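Local structure of protein kinase A regulatory subunit, putative (Trypanosoma cruzi, 6FTF) at residues 139-142 against 143-147; 167-170 against 171-175; 285-288 against 289-293. The protein binds 7-cyano-7-deazainosine in each of two cyclic nucleotide-binding domains and probably regulates a cAMP-independent protein kinase A. One frame throughout, in Å; residues are numbered along the deposited sequence.

Interaction 1. Residues 139-142 against 143-147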
# COMPACT_ATOMS: atom_id res chain seq x y z
N ASP A 139 -22.53 3.91 -3.70
CA ASP A 139 -22.53 4.28 -5.12
C ASP A 139 -21.26 5.03 -5.48
O ASP A 139 -20.69 4.80 -6.55
CB ASP A 139 -23.77 5.11 -5.47
CG ASP A 139 -25.06 4.28 -5.51
OD1 ASP A 139 -24.98 3.04 -5.47
OD2 ASP A 139 -26.15 4.89 -5.60
N THR A 140 -20.78 5.91 -4.61
CA THR A 140 -19.54 6.58 -4.93
C THR A 140 -18.38 5.60 -4.95
O THR A 140 -17.52 5.68 -5.83
CB THR A 140 -19.26 7.73 -3.96
OG1 THR A 140 -20.37 8.64 -3.99
CG2 THR A 140 -18.03 8.48 -4.36
N TYR A 141 -18.34 4.67 -3.99
CA TYR A 141 -17.29 3.66 -4.02
C TYR A 141 -17.35 2.88 -5.34
O TYR A 141 -16.33 2.72 -6.03
CB TYR A 141 -17.38 2.70 -2.82
CG TYR A 141 -16.31 1.65 -2.95
CD1 TYR A 141 -14.97 1.94 -2.68
CD2 TYR A 141 -16.60 0.40 -3.46
CE1 TYR A 141 -13.97 0.99 -2.87
CE2 TYR A 141 -15.61 -0.56 -3.66
CZ TYR A 141 -14.31 -0.25 -3.37
OH TYR A 141 -13.33 -1.20 -3.59
N ARG A 142 -18.53 2.39 -5.72
CA ARG A 142 -18.60 1.53 -6.90
C ARG A 142 -18.34 2.29 -8.19
O ARG A 142 -17.76 1.73 -9.13
CB ARG A 142 -19.95 0.82 -6.97
CG ARG A 142 -20.15 -0.15 -5.82
CD ARG A 142 -21.40 -0.99 -5.94
NE ARG A 142 -21.31 -1.96 -7.04
CZ ARG A 142 -22.08 -1.96 -8.13
NH1 ARG A 142 -23.05 -1.06 -8.29
NH2 ARG A 142 -21.90 -2.89 -9.06
N ASN A 143 -18.78 3.55 -8.28
CA ASN A 143 -18.64 4.30 -9.52
C ASN A 143 -17.28 4.95 -9.66
O ASN A 143 -16.75 5.01 -10.78
CB ASN A 143 -19.71 5.38 -9.61
CG ASN A 143 -21.00 4.85 -10.13
OD1 ASN A 143 -21.21 4.78 -11.35
ND2 ASN A 143 -21.87 4.45 -9.22
N LEU A 144 -16.71 5.46 -8.57
CA LEU A 144 -15.51 6.27 -8.67
C LEU A 144 -14.25 5.62 -8.12
O LEU A 144 -13.15 6.04 -8.50
CB LEU A 144 -15.70 7.60 -7.94
CG LEU A 144 -16.86 8.48 -8.40
CD1 LEU A 144 -16.75 9.80 -7.69
CD2 LEU A 144 -16.85 8.68 -9.91
N VAL A 145 -14.36 4.65 -7.23
CA VAL A 145 -13.19 4.10 -6.56
C VAL A 145 -12.84 2.71 -7.08
O VAL A 145 -11.70 2.44 -7.43
CB VAL A 145 -13.38 4.08 -5.04
CG1 VAL A 145 -12.13 3.50 -4.36
CG2 VAL A 145 -13.69 5.46 -4.52
N MET A 146 -13.82 1.81 -7.12
CA MET A 146 -13.50 0.40 -7.26
C MET A 146 -12.72 0.11 -8.54
O MET A 146 -11.73 -0.62 -8.53
CB MET A 146 -14.79 -0.41 -7.22
CG MET A 146 -14.53 -1.88 -7.36
SD MET A 146 -16.00 -2.80 -6.95
CE MET A 146 -15.49 -4.45 -7.44
N GLY A 147 -13.17 0.66 -9.66
CA GLY A 147 -12.41 0.52 -10.88
C GLY A 147 -12.09 -0.92 -11.18
O GLY A 147 -12.97 -1.79 -11.11
O HOH W 1 -15.46 1.97 -10.73
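A pi-type turn in helix 138-145, which follows strand 130-137 of the first cyclic nucleotide-binding domain, brings Y141 against V145 and M146. Y141 O accepts from two backbone donors: V145 N at 3.0 Å, four residues on, and M146 N at 2.9 Å, five residues on. The latter bond spans the wider turn. M146 N also lies over one face of the Y141 ring, offset toward its rim. With CG anti to the backbone N (chi1 178°), the Y141 side chain crosses V145 at about a right angle and M146 obliquely: its CE1 touches V145 CG1 at 3.5 Å, while CE2 meets M146 CB at 3.7 Å. The extended M146 chain places SD obliquely to the ring, 5.2 Å from the Y141 centroid, a Met-aromatic contact.

A different sharing of one oxygen is seen at D139 O, which N143 N and N143 ND2 approach from opposite faces of the carbonyl plane. The side-chain bond from N143 ND2 to D139 O is 2.9 Å long and fairly straight (163°), holding the amide against the helix backbone. T140 CG2 packs on L144 CD1, whereas T140 OG1 bonds to Y21 and D137. L144 and V145 face helix 51-60. Beyond the turn, G147 departs from helical geometry with positive phi, and a water donates to R142 O and accepts from G147 N, 2.8 Å from the latter.

Interaction 2. Residues 167-170 against 171-175. With 7CI (7-cyano-7-deazainosine), chain F.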
# COMPACT_ATOMS: atom_id res chain seq x y z
N GLY A 167 5.64 -14.55 2.75
CA GLY A 167 5.03 -15.78 3.22
C GLY A 167 4.30 -15.64 4.53
O GLY A 167 3.41 -16.47 4.82
N GLY A 168 4.62 -14.64 5.32
CA GLY A 168 3.91 -14.43 6.57
C GLY A 168 2.60 -13.68 6.44
O GLY A 168 1.85 -13.64 7.42
N LEU A 169 2.31 -13.08 5.28
CA LEU A 169 1.03 -12.40 5.06
C LEU A 169 -0.05 -13.43 4.76
O LEU A 169 0.18 -14.39 4.02
CB LEU A 169 1.14 -11.43 3.87
CG LEU A 169 2.09 -10.23 3.94
CD1 LEU A 169 1.92 -9.33 2.71
CD2 LEU A 169 1.94 -9.42 5.22
N ASP A 170 -1.26 -13.25 5.32
CA ASP A 170 -2.40 -14.09 4.94
C ASP A 170 -3.01 -13.60 3.63
O ASP A 170 -2.55 -12.61 3.07
CB ASP A 170 -3.44 -14.20 6.06
CG ASP A 170 -4.05 -12.87 6.45
OD1 ASP A 170 -4.11 -11.92 5.63
OD2 ASP A 170 -4.49 -12.76 7.62
N SER A 171 -4.06 -14.28 3.13
CA SER A 171 -4.63 -13.92 1.83
C SER A 171 -5.08 -12.47 1.85
O SER A 171 -4.80 -11.72 0.94
CB SER A 171 -5.81 -14.84 1.47
OG SER A 171 -6.27 -14.56 0.14
N TYR A 172 -5.81 -12.09 2.92
CA TYR A 172 -6.31 -10.72 3.06
C TYR A 172 -5.18 -9.72 2.91
O TYR A 172 -5.31 -8.73 2.19
CB TYR A 172 -7.00 -10.54 4.42
CG TYR A 172 -7.65 -9.18 4.59
CD1 TYR A 172 -6.95 -8.09 5.10
CD2 TYR A 172 -8.98 -8.97 4.22
CE1 TYR A 172 -7.55 -6.85 5.26
CE2 TYR A 172 -9.58 -7.73 4.38
CZ TYR A 172 -8.85 -6.68 4.88
OH TYR A 172 -9.42 -5.44 5.06
N GLU A 173 -4.08 -9.96 3.61
CA GLU A 173 -2.96 -9.03 3.56
C GLU A 173 -2.24 -9.06 2.22
O GLU A 173 -1.77 -8.02 1.74
CB GLU A 173 -1.99 -9.34 4.70
CG GLU A 173 -2.55 -9.03 6.05
CD GLU A 173 -1.68 -9.53 7.19
OE1 GLU A 173 -1.19 -10.69 7.10
OE2 GLU A 173 -1.52 -8.77 8.18
N LYS A 174 -2.13 -10.22 1.59
CA LYS A 174 -1.56 -10.28 0.25
C LYS A 174 -2.42 -9.49 -0.74
O LYS A 174 -1.90 -8.80 -1.62
CB LYS A 174 -1.40 -11.73 -0.21
CG LYS A 174 -0.33 -12.50 0.57
CD LYS A 174 -0.06 -13.87 -0.04
CE LYS A 174 0.93 -14.71 0.76
NZ LYS A 174 0.22 -15.64 1.66
N LEU A 175 -3.74 -9.59 -0.61
CA LEU A 175 -4.62 -8.84 -1.50
C LEU A 175 -4.55 -7.35 -1.24
O LEU A 175 -4.66 -6.55 -2.18
CB LEU A 175 -6.05 -9.34 -1.34
CG LEU A 175 -6.23 -10.77 -1.88
CD1 LEU A 175 -7.50 -11.36 -1.32
CD2 LEU A 175 -6.21 -10.81 -3.40
C1 7CI F . -12.71 -6.50 7.67
N1 7CI F . -12.29 -7.93 7.54
O1 7CI F . -13.95 -6.46 8.37
C2 7CI F . -11.03 -8.36 7.67
N2 7CI F . -9.89 -7.66 7.89
O2 7CI F . -12.61 -4.53 6.43
C3 7CI F . -8.73 -8.34 7.95
N3 7CI F . -8.72 -9.74 7.81
O3 7CI F . -14.88 -5.10 5.26
C4 7CI F . -9.86 -10.45 7.58
N4 7CI F . -13.40 -12.56 6.94
C5 7CI F . -11.08 -9.78 7.51
O5 7CI F . -9.74 -11.70 7.45
C6 7CI F . -12.45 -10.17 7.30
C7 7CI F . -13.16 -8.96 7.36
C8 7CI F . -12.97 -11.48 7.11
C9 7CI F . -12.94 -5.86 6.38
C10 7CI F . -14.35 -6.07 6.17
C11 7CI F . -14.92 -5.84 7.55
C12 7CI F . -16.35 -6.52 7.77
O4 7CI F . -16.32 -7.86 7.32
O HOH W 2 1.94 -17.91 2.50
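D170 and E173 form a reciprocal hydrogen-bonded contact at the start of helix 171-178, where a loop following helix 149-160 turns into the new helix. D170 OD1 accepts from E173 N at 2.8 Å and is met nearly along its C-O axis. In return, E173 OE1 takes D170 N at 3.1 Å on its anti lone pair. The acceptor of the cap is placed by the chi1 of D170 (61°), which sets CG between the backbone N and the carbonyl carbon. The two side chains cross at about a right angle, their carboxylate planes 44° apart, and D170 OD1 lies 3.5 Å from E173 OE1; the helix N-terminus may ease this proximity of like charges.

K174 also ties down the preceding loop. Its chain, bent at chi4, delivers NZ to L169 O at 2.7 Å, and a water links the same NZ to G167 O. L169 CB meanwhile rests on K174 CG and E173 CB. From the same first turn, Y172 lays a ring face against 7-cyano-7-deazainosine, whose C3 sits 3.2 Å above the ring plane over its centre, while Y172 OH bonds to E111 and K103. A capping box at the helix N-terminus thus adjoins a wall of the first nucleoside pocket.

Interaction 3. Residues 285-288 against 289-293. With 7CI (7-cyano-7-deazainosine), chain E.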
# COMPACT_ATOMS: atom_id res chain seq x y z
N GLU A 285 26.62 -6.13 2.86
CA GLU A 285 27.81 -5.61 3.53
C GLU A 285 28.13 -4.19 3.06
O GLU A 285 28.47 -3.33 3.88
CB GLU A 285 28.99 -6.54 3.26
CG GLU A 285 30.27 -6.09 3.93
CD GLU A 285 31.42 -7.06 3.73
OE1 GLU A 285 32.53 -6.75 4.23
OE2 GLU A 285 31.22 -8.11 3.09
N TYR A 286 28.03 -3.94 1.76
CA TYR A 286 28.28 -2.61 1.23
C TYR A 286 27.38 -1.57 1.90
O TYR A 286 27.84 -0.52 2.36
CB TYR A 286 28.09 -2.64 -0.30
CG TYR A 286 28.19 -1.27 -0.92
CD1 TYR A 286 29.40 -0.75 -1.33
CD2 TYR A 286 27.07 -0.50 -1.08
CE1 TYR A 286 29.49 0.52 -1.87
CE2 TYR A 286 27.15 0.77 -1.63
CZ TYR A 286 28.36 1.26 -2.01
OH TYR A 286 28.46 2.53 -2.53
N TYR A 287 26.08 -1.86 1.99
CA TYR A 287 25.13 -0.94 2.61
C TYR A 287 25.47 -0.69 4.07
O TYR A 287 25.30 0.43 4.56
CB TYR A 287 23.72 -1.49 2.52
CG TYR A 287 22.66 -0.59 3.08
CD1 TYR A 287 22.46 0.69 2.58
CD2 TYR A 287 21.81 -1.04 4.07
CE1 TYR A 287 21.45 1.51 3.06
CE2 TYR A 287 20.79 -0.26 4.55
CZ TYR A 287 20.61 1.02 4.04
OH TYR A 287 19.58 1.78 4.53
N GLN A 288 25.92 -1.72 4.79
CA GLN A 288 26.24 -1.49 6.19
C GLN A 288 27.32 -0.43 6.31
O GLN A 288 27.32 0.37 7.26
CB GLN A 288 26.73 -2.77 6.89
CG GLN A 288 25.78 -3.94 6.89
CD GLN A 288 24.36 -3.55 7.12
OE1 GLN A 288 24.00 -3.00 8.16
NE2 GLN A 288 23.51 -3.86 6.14
N ASN A 289 28.27 -0.43 5.39
CA ASN A 289 29.32 0.59 5.41
C ASN A 289 28.78 1.97 5.01
O ASN A 289 29.25 2.99 5.54
CB ASN A 289 30.47 0.17 4.51
CG ASN A 289 31.58 1.17 4.52
OD1 ASN A 289 31.84 1.85 3.53
ND2 ASN A 289 32.23 1.30 5.67
N VAL A 290 27.83 2.02 4.08
CA VAL A 290 27.16 3.28 3.76
C VAL A 290 26.57 3.87 5.03
O VAL A 290 26.70 5.07 5.31
CB VAL A 290 26.08 3.06 2.69
CG1 VAL A 290 25.20 4.28 2.54
CG2 VAL A 290 26.69 2.74 1.37
N LEU A 291 25.88 3.03 5.81
CA LEU A 291 25.25 3.53 7.02
C LEU A 291 26.29 3.96 8.03
O LEU A 291 26.14 5.00 8.69
CB LEU A 291 24.32 2.48 7.63
CG LEU A 291 23.09 2.09 6.81
CD1 LEU A 291 22.34 1.01 7.55
CD2 LEU A 291 22.21 3.29 6.52
N LYS A 292 27.35 3.17 8.18
CA LYS A 292 28.34 3.47 9.20
C LYS A 292 29.04 4.79 8.91
O LYS A 292 29.33 5.55 9.84
CB LYS A 292 29.35 2.34 9.27
CG LYS A 292 30.30 2.51 10.43
CD LYS A 292 31.16 1.29 10.62
CE LYS A 292 32.59 1.61 10.27
NZ LYS A 292 33.49 0.43 10.44
N THR A 293 29.31 5.07 7.64
CA THR A 293 30.04 6.27 7.26
C THR A 293 29.14 7.44 6.93
O THR A 293 29.65 8.53 6.65
CB THR A 293 30.96 6.01 6.08
OG1 THR A 293 30.20 5.63 4.93
CG2 THR A 293 31.96 4.91 6.40
C1 7CI E . 19.47 -1.98 -3.22
N1 7CI E . 20.79 -1.92 -2.47
O1 7CI E . 19.38 -0.89 -4.10
C2 7CI E . 21.46 -2.99 -2.07
N2 7CI E . 21.17 -4.30 -2.25
O2 7CI E . 17.22 -2.57 -2.77
C3 7CI E . 22.07 -5.21 -1.82
N3 7CI E . 23.22 -4.81 -1.12
O3 7CI E . 16.71 -0.14 -1.83
C4 7CI E . 23.50 -3.49 -0.89
N4 7CI E . 24.21 0.64 -0.41
C5 7CI E . 22.62 -2.51 -1.40
O5 7CI E . 24.54 -3.23 -0.22
C6 7CI E . 22.58 -1.05 -1.43
C7 7CI E . 21.41 -0.77 -2.13
C8 7CI E . 23.47 -0.14 -0.87
C9 7CI E . 18.31 -1.86 -2.30
C10 7CI E . 18.07 -0.44 -2.27
C11 7CI E . 18.27 -0.08 -3.75
C12 7CI E . 18.62 1.44 -4.01
O4 7CI E . 19.62 1.85 -3.13
O HOH W 3 30.12 0.99 1.32
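The Y287 ring receives L291 over one face and has the cyano nitrogen N4 of 7-cyano-7-deazainosine at its edge. L291 CG stands 4.0 Å from the centroid of the Y287 ring, 17° off the normal, a CH-pi contact between residues four apart. The leucine's branches spread over the phenol end, CD1 toward CE2 and CD2 toward OH. At the Y286 ring the same nitrile again comes in at the edge, in the ring plane, with its N4 3.2 Å from Y286 CD2; a water lies over one face, offset toward the rim. V290 CG2 approaches this ring obliquely, 3.6 Å from Y286 CE2, and also comes within 3.7 Å of the nitrile N4.

In both tyrosines the first side-chain torsion turns the ring opposite the backbone N (chi1 174° for Y286), which sends the rings off the helix beside the ligand. Y287 N adds a weak hydrogen bond to the ligand's O5, 3.0 Å long. Along the backbone, V290 N bonds to Y286 O, and L291 N to Y287 O at 2.9 Å. The water above Y286 donates to both Y286 O and N289 OD1, tying the N289 side chain to the preceding turn. Farther on, T293 OG1 donates to N289 O, which T293 N reaches from the opposite face of the carbonyl plane.

Helix 285-293 thereby lines one side of the second nucleoside pocket: Y286 OH reaches R215 on strand 209-215, Y287 OH bonds to H242 and N240, and Y287 and L291 pack against helix 235-240.

Overall arrangement
All three contacts are local to a single helix or its start, yet their chemistry follows their place. Interactions 1 and 3 are partly buried and set tyrosine rings against aliphatic or sulfur-bearing side chains, whereas interaction 2 is a surface contact governed by charged side chains and backbone groups. Interaction 1 lies within the first cyclic nucleotide-binding domain, its tyrosine about 10 Å from a bound nucleoside; interactions 2 and 3 touch ligands directly, in the first and second pockets respectively. The first ligand is met by a ring face, the second by ring edges. Centres of interactions 1 and 3 are 46 Å apart, on opposite sides of the chain's centre.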